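Local atomic coordinates of protein CT_858 (Chlamydia trachomatis, PDB entry 3DOR), a protein that is the secreted chlamydial protease CPAF, a two-subunit enzyme that probably cleaves peptide bonds as a serine-type endopeptidase. Residues 19-23 against 369-374; 364-368 against 433-439. All coordinates share one frame; numbering follows the deposited sequence.

Contact 1. Residues 19-23 against 369-374; sequences QVKYA and ILTQDE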
loop_
_atom_site.group_PDB
_atom_site.type_symbol
_atom_site.label_atom_id
_atom_site.label_comp_id
_atom_site.label_asym_id
_atom_site.label_seq_id
_atom_site.Cartn_x
_atom_site.Cartn_y
_atom_site.Cartn_z
ATOM N N GLN B 19 14.301 -9.746 12.651
ATOM C CA GLN B 19 15.712 -9.421 12.822
ATOM C C GLN B 19 16.131 -8.230 11.979
ATOM O O GLN B 19 17.145 -7.592 12.245
ATOM C CB GLN B 19 16.585 -10.627 12.469
ATOM C CG GLN B 19 16.399 -11.769 13.434
ATOM C CD GLN B 19 17.522 -12.763 13.394
ATOM O OE1 GLN B 19 17.712 -13.463 12.400
ATOM N NE2 GLN B 19 18.283 -12.838 14.481
ATOM N N VAL B 20 15.330 -7.914 10.971
ATOM C CA VAL B 20 15.654 -6.815 10.081
ATOM C C VAL B 20 14.868 -5.528 10.317
ATOM O O VAL B 20 15.381 -4.436 10.068
ATOM C CB VAL B 20 15.480 -7.271 8.611
ATOM C CG1 VAL B 20 15.565 -6.091 7.673
ATOM C CG2 VAL B 20 16.558 -8.287 8.270
ATOM N N LYS B 21 13.638 -5.648 10.800
ATOM C CA LYS B 21 12.815 -4.466 11.027
ATOM C C LYS B 21 11.960 -4.454 12.298
ATOM O O LYS B 21 10.851 -3.925 12.286
ATOM C CB LYS B 21 11.895 -4.244 9.825
ATOM C CG LYS B 21 12.412 -3.258 8.811
ATOM C CD LYS B 21 12.550 -1.873 9.408
ATOM C CE LYS B 21 12.202 -0.802 8.385
ATOM N NZ LYS B 21 10.723 -0.767 8.094
ATOM N N TYR B 22 12.445 -5.042 13.384
ATOM C CA TYR B 22 11.669 -5.022 14.619
ATOM C C TYR B 22 12.530 -4.388 15.696
ATOM O O TYR B 22 13.319 -5.061 16.366
ATOM C CB TYR B 22 11.250 -6.426 15.025
ATOM C CG TYR B 22 10.306 -6.427 16.201
ATOM C CD1 TYR B 22 9.004 -5.935 16.079
ATOM C CD2 TYR B 22 10.728 -6.872 17.450
ATOM C CE1 TYR B 22 8.150 -5.885 17.175
ATOM C CE2 TYR B 22 9.890 -6.827 18.548
ATOM C CZ TYR B 22 8.604 -6.331 18.411
ATOM O OH TYR B 22 7.802 -6.237 19.522
ATOM N N ALA B 23 12.374 -3.076 15.845
ATOM C CA ALA B 23 13.158 -2.297 16.795
ATOM C C ALA B 23 13.122 -2.728 18.252
ATOM O O ALA B 23 14.137 -2.673 18.931
ATOM C CB ALA B 23 12.781 -0.819 16.689
ATOM N N ILE B 369 15.211 1.199 13.750
ATOM C CA ILE B 369 15.908 0.124 13.034
ATOM C C ILE B 369 15.918 0.624 11.592
ATOM O O ILE B 369 14.879 1.029 11.067
ATOM C CB ILE B 369 15.171 -1.231 13.044
ATOM C CG1 ILE B 369 15.176 -1.830 14.442
ATOM C CG2 ILE B 369 15.904 -2.208 12.129
ATOM C CD1 ILE B 369 15.149 -3.375 14.438
ATOM N N LEU B 370 17.071 0.572 10.942
ATOM C CA LEU B 370 17.166 1.106 9.590
ATOM C C LEU B 370 17.493 0.138 8.461
ATOM O O LEU B 370 18.255 -0.811 8.634
ATOM C CB LEU B 370 18.193 2.246 9.577
ATOM C CG LEU B 370 18.010 3.396 10.580
ATOM C CD1 LEU B 370 19.237 4.304 10.565
ATOM C CD2 LEU B 370 16.746 4.196 10.244
ATOM N N THR B 371 16.891 0.409 7.301
ATOM C CA THR B 371 17.107 -0.342 6.060
ATOM C C THR B 371 17.240 0.757 5.000
ATOM O O THR B 371 16.946 1.923 5.270
ATOM C CB THR B 371 15.916 -1.281 5.676
ATOM O OG1 THR B 371 14.752 -0.500 5.388
ATOM C CG2 THR B 371 15.607 -2.257 6.800
ATOM N N GLN B 372 17.658 0.414 3.790
ATOM C CA GLN B 372 17.814 1.455 2.786
ATOM C C GLN B 372 16.467 2.160 2.459
ATOM O O GLN B 372 16.457 3.242 1.856
ATOM C CB GLN B 372 18.451 0.912 1.510
ATOM C CG GLN B 372 18.262 -0.560 1.223
ATOM C CD GLN B 372 19.141 -1.481 2.062
ATOM O OE1 GLN B 372 20.351 -1.570 1.858
ATOM N NE2 GLN B 372 18.526 -2.180 3.005
ATOM N N ASP B 373 15.342 1.605 2.912
ATOM C CA ASP B 373 14.052 2.245 2.676
ATOM C C ASP B 373 14.063 3.549 3.473
ATOM O O ASP B 373 13.679 4.600 2.946
ATOM C CB ASP B 373 12.954 1.331 3.175
ATOM C CG ASP B 373 11.540 1.898 2.934
ATOM O OD1 ASP B 373 10.565 1.149 3.144
ATOM O OD2 ASP B 373 11.358 3.073 2.525
ATOM N N GLU B 374 14.511 3.477 4.733
ATOM C CA GLU B 374 14.569 4.675 5.554
ATOM C C GLU B 374 15.598 5.662 5.047
ATOM O O GLU B 374 15.447 6.877 5.219
ATOM C CB GLU B 374 14.850 4.326 7.022
ATOM C CG GLU B 374 13.695 3.621 7.713
ATOM C CD GLU B 374 13.432 2.217 7.159
ATOM O OE1 GLU B 374 12.241 1.851 7.013
ATOM O OE2 GLU B 374 14.402 1.470 6.880
#
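Ile369 presses its branched side chain into the turn that follows helix 2-20, and this is the tight half of the contact. Its CG1 lies 3.4 Å from Ala23 CB, a closeness that may partly reflect the model, while CG2 approaches the backbone carbonyl of Val20, with Ile369 CG2 3.1 Å from Val20 O. The first torsion explains the two-pronged grip: with chi1 at -69°, CG2 stands opposite the backbone N of Ile369 and reaches back to the helix end, and CG1 is left to meet Ala23. No hydrogen bond joins the two segments; on this side the contact is apolar packing against the turn, and the one charged link lies at the other end.

That other half is looser, more open only at Glu374 and partly covered by the second subunit. Thr371 CG2 sits 3.9 Å from both Val20 CG1 and Lys21 CG, touching each at ordinary packing distance as the side chains cross at about a right angle. The Lys21 chain, bent several times, then runs out to meet Glu374 from the opposite direction, and Lys21 NZ forms a salt bridge with Glu374 OE1 at 3.2 Å. Lys21 also makes a cation-pi contact with Phe497 and packs on Pro502 of the second subunit.

The two carboxylate oxygens of Glu374 have different tasks. Bending at chi2 (67°) folds the group back over the start of its own helix, where OE2 accepts from Thr371 N at 2.7 Å, nearly in line with its C-O bond. Thr371 OG1 separately accepts a weak capping bond from Asp373 N. Thr371, at the N-cap, and Glu374 thus form a capping box at the start of helix 372-384, its glutamate also salt-bridged to a lysine just beyond helix 2-20.

Contact 2. Residues 364-368 against 433-439; sequences PKHRM and LSTPIPL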
loop_
_atom_site.group_PDB
_atom_site.type_symbol
_atom_site.label_atom_id
_atom_site.label_comp_id
_atom_site.label_asym_id
_atom_site.label_seq_id
_atom_site.Cartn_x
_atom_site.Cartn_y
_atom_site.Cartn_z
ATOM N N PRO B 364 9.870 13.210 23.297
ATOM C CA PRO B 364 10.726 12.039 23.473
ATOM C C PRO B 364 11.235 11.656 22.075
ATOM O O PRO B 364 10.535 11.861 21.078
ATOM C CB PRO B 364 9.772 10.998 24.055
ATOM C CG PRO B 364 8.432 11.425 23.549
ATOM C CD PRO B 364 8.482 12.915 23.689
ATOM N N LYS B 365 12.441 11.103 22.006
ATOM C CA LYS B 365 13.038 10.716 20.733
ATOM C C LYS B 365 12.843 9.234 20.483
ATOM O O LYS B 365 12.422 8.508 21.374
ATOM C CB LYS B 365 14.534 11.053 20.728
ATOM C CG LYS B 365 14.816 12.544 20.807
ATOM C CD LYS B 365 16.314 12.819 20.778
ATOM C CE LYS B 365 16.602 14.319 20.819
ATOM N NZ LYS B 365 16.127 14.936 22.089
ATOM N N HIS B 366 13.158 8.787 19.272
ATOM C CA HIS B 366 12.986 7.380 18.921
ATOM C C HIS B 366 14.257 6.658 18.459
ATOM O O HIS B 366 15.031 7.203 17.672
ATOM C CB HIS B 366 11.933 7.251 17.821
ATOM C CG HIS B 366 10.527 7.452 18.295
ATOM N ND1 HIS B 366 9.553 6.482 18.163
ATOM C CD2 HIS B 366 9.923 8.513 18.880
ATOM C CE1 HIS B 366 8.414 6.939 18.645
ATOM N NE2 HIS B 366 8.609 8.170 19.088
ATOM N N ARG B 367 14.463 5.438 18.954
ATOM C CA ARG B 367 15.611 4.612 18.545
ATOM C C ARG B 367 15.024 3.821 17.370
ATOM O O ARG B 367 14.050 3.084 17.542
ATOM C CB ARG B 367 16.026 3.626 19.651
ATOM C CG ARG B 367 16.305 4.209 21.034
ATOM C CD ARG B 367 17.746 4.625 21.237
ATOM N NE ARG B 367 18.718 3.601 20.843
ATOM C CZ ARG B 367 19.222 2.658 21.635
ATOM N NH1 ARG B 367 18.855 2.573 22.907
ATOM N NH2 ARG B 367 20.121 1.808 21.150
ATOM N N MET B 368 15.612 3.953 16.188
ATOM C CA MET B 368 15.069 3.288 15.003
ATOM C C MET B 368 15.892 2.154 14.383
ATOM O O MET B 368 17.111 2.134 14.495
ATOM C CB MET B 368 14.822 4.352 13.927
ATOM C CG MET B 368 13.811 5.430 14.311
ATOM S SD MET B 368 14.243 7.047 13.610
ATOM C CE MET B 368 13.948 6.757 11.878
ATOM N N LEU B 433 19.537 -0.473 16.283
ATOM C CA LEU B 433 18.743 0.298 17.239
ATOM C C LEU B 433 19.506 1.598 17.387
ATOM O O LEU B 433 20.308 1.776 18.308
ATOM C CB LEU B 433 18.627 -0.425 18.586
ATOM C CG LEU B 433 17.674 0.225 19.609
ATOM C CD1 LEU B 433 16.284 0.399 18.996
ATOM C CD2 LEU B 433 17.586 -0.641 20.868
ATOM N N SER B 434 19.243 2.504 16.450
ATOM C CA SER B 434 19.929 3.783 16.384
ATOM C C SER B 434 19.887 4.631 17.635
ATOM O O SER B 434 19.066 4.422 18.528
ATOM C CB SER B 434 19.379 4.615 15.225
ATOM O OG SER B 434 18.118 5.175 15.554
ATOM N N THR B 435 20.798 5.597 17.676
ATOM C CA THR B 435 20.874 6.547 18.765
ATOM C C THR B 435 19.525 7.266 18.654
ATOM O O THR B 435 18.934 7.300 17.579
ATOM C CB THR B 435 22.056 7.529 18.529
ATOM O OG1 THR B 435 22.121 8.481 19.595
ATOM C CG2 THR B 435 21.891 8.260 17.204
ATOM N N PRO B 436 19.009 7.836 19.757
ATOM C CA PRO B 436 17.714 8.515 19.648
ATOM C C PRO B 436 17.634 9.688 18.670
ATOM O O PRO B 436 18.450 10.612 18.680
ATOM C CB PRO B 436 17.394 8.904 21.100
ATOM C CG PRO B 436 18.737 9.008 21.741
ATOM C CD PRO B 436 19.496 7.841 21.146
ATOM N N ILE B 437 16.621 9.621 17.814
ATOM C CA ILE B 437 16.366 10.633 16.799
ATOM C C ILE B 437 14.880 10.989 16.877
ATOM O O ILE B 437 14.027 10.106 16.861
ATOM C CB ILE B 437 16.679 10.075 15.387
ATOM C CG1 ILE B 437 18.146 9.635 15.316
ATOM C CG2 ILE B 437 16.350 11.114 14.322
ATOM C CD1 ILE B 437 18.548 9.069 13.971
ATOM N N PRO B 438 14.549 12.285 16.962
ATOM C CA PRO B 438 13.125 12.625 17.035
ATOM C C PRO B 438 12.403 12.392 15.716
ATOM O O PRO B 438 12.960 12.613 14.643
ATOM C CB PRO B 438 13.134 14.093 17.459
ATOM C CG PRO B 438 14.398 14.613 16.884
ATOM C CD PRO B 438 15.396 13.485 17.080
ATOM N N LEU B 439 11.162 11.928 15.798
ATOM C CA LEU B 439 10.390 11.678 14.591
ATOM C C LEU B 439 10.284 12.996 13.838
ATOM O O LEU B 439 10.131 14.053 14.453
ATOM C CB LEU B 439 9.004 11.140 14.952
ATOM C CG LEU B 439 9.030 9.828 15.742
ATOM C CD1 LEU B 439 7.604 9.372 16.090
ATOM C CD2 LEU B 439 9.732 8.774 14.910
HETATM O O HOH W 1 10.230 11.898 18.407
#
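Strand 365-368 and the extended loop 433-439 run antiparallel, joined at a single bridge in which His366 and Ile437 form a hydrogen-bonded pair, both bonds 2.9 Å: His366 N to Ile437 O and Ile437 N to His366 O. Farther along, Ser434 takes over with both backbone and side chain. Its N donates to Met368 O, and Ser434 OG accepts from Met368 N at 2.9 Å while giving its own proton to Thr435 O.

Leu439 CD1 covers one face of the His366 ring in a CH-pi contact, 3.6 Å from the centroid, and the ring's ND1 bonds to Ser515 OG. A water links Pro364 O to Leu439 N.

Arg367 bends at chi2 (-90°) and chi3, which swings its guanidinium across Leu433. Leu433 CG lies over one face, toward the rim, while Leu433 O meets Arg367 NH2 at 2.8 Å close to the guanidinium plane. Arg367 NE also donates to Ser434 O, though the modelled bond is very short and so less certain. NH2 has a further acceptor in Gln205 O of the second subunit. Leu433 O and Ser434 O thus grip the arginine's flat group along its edge, which should fix its rotation and probably offsets part of its positive charge where the second subunit meets it.

From the N terminus, residues 19-23 cover the end of helix 2-20 and the turn after it, and wait 345 residues for their partner in contact 1. The chain passes through the PDZ-like region and the opening part of the S41 region before strand 361-368 supplies the first half of contact 2. Residues 369-374 follow at once and close the long loop of contact 1. Helix 372-384 and the helices after it then lead to 433-439, closing the 64-residue loop of contact 2. The two closures therefore cross. They also touch, Ala23 O lying 3.7 Å from Leu433 CD1, so the N-terminal helix, the strand and the helical excursion converge beside the second subunit.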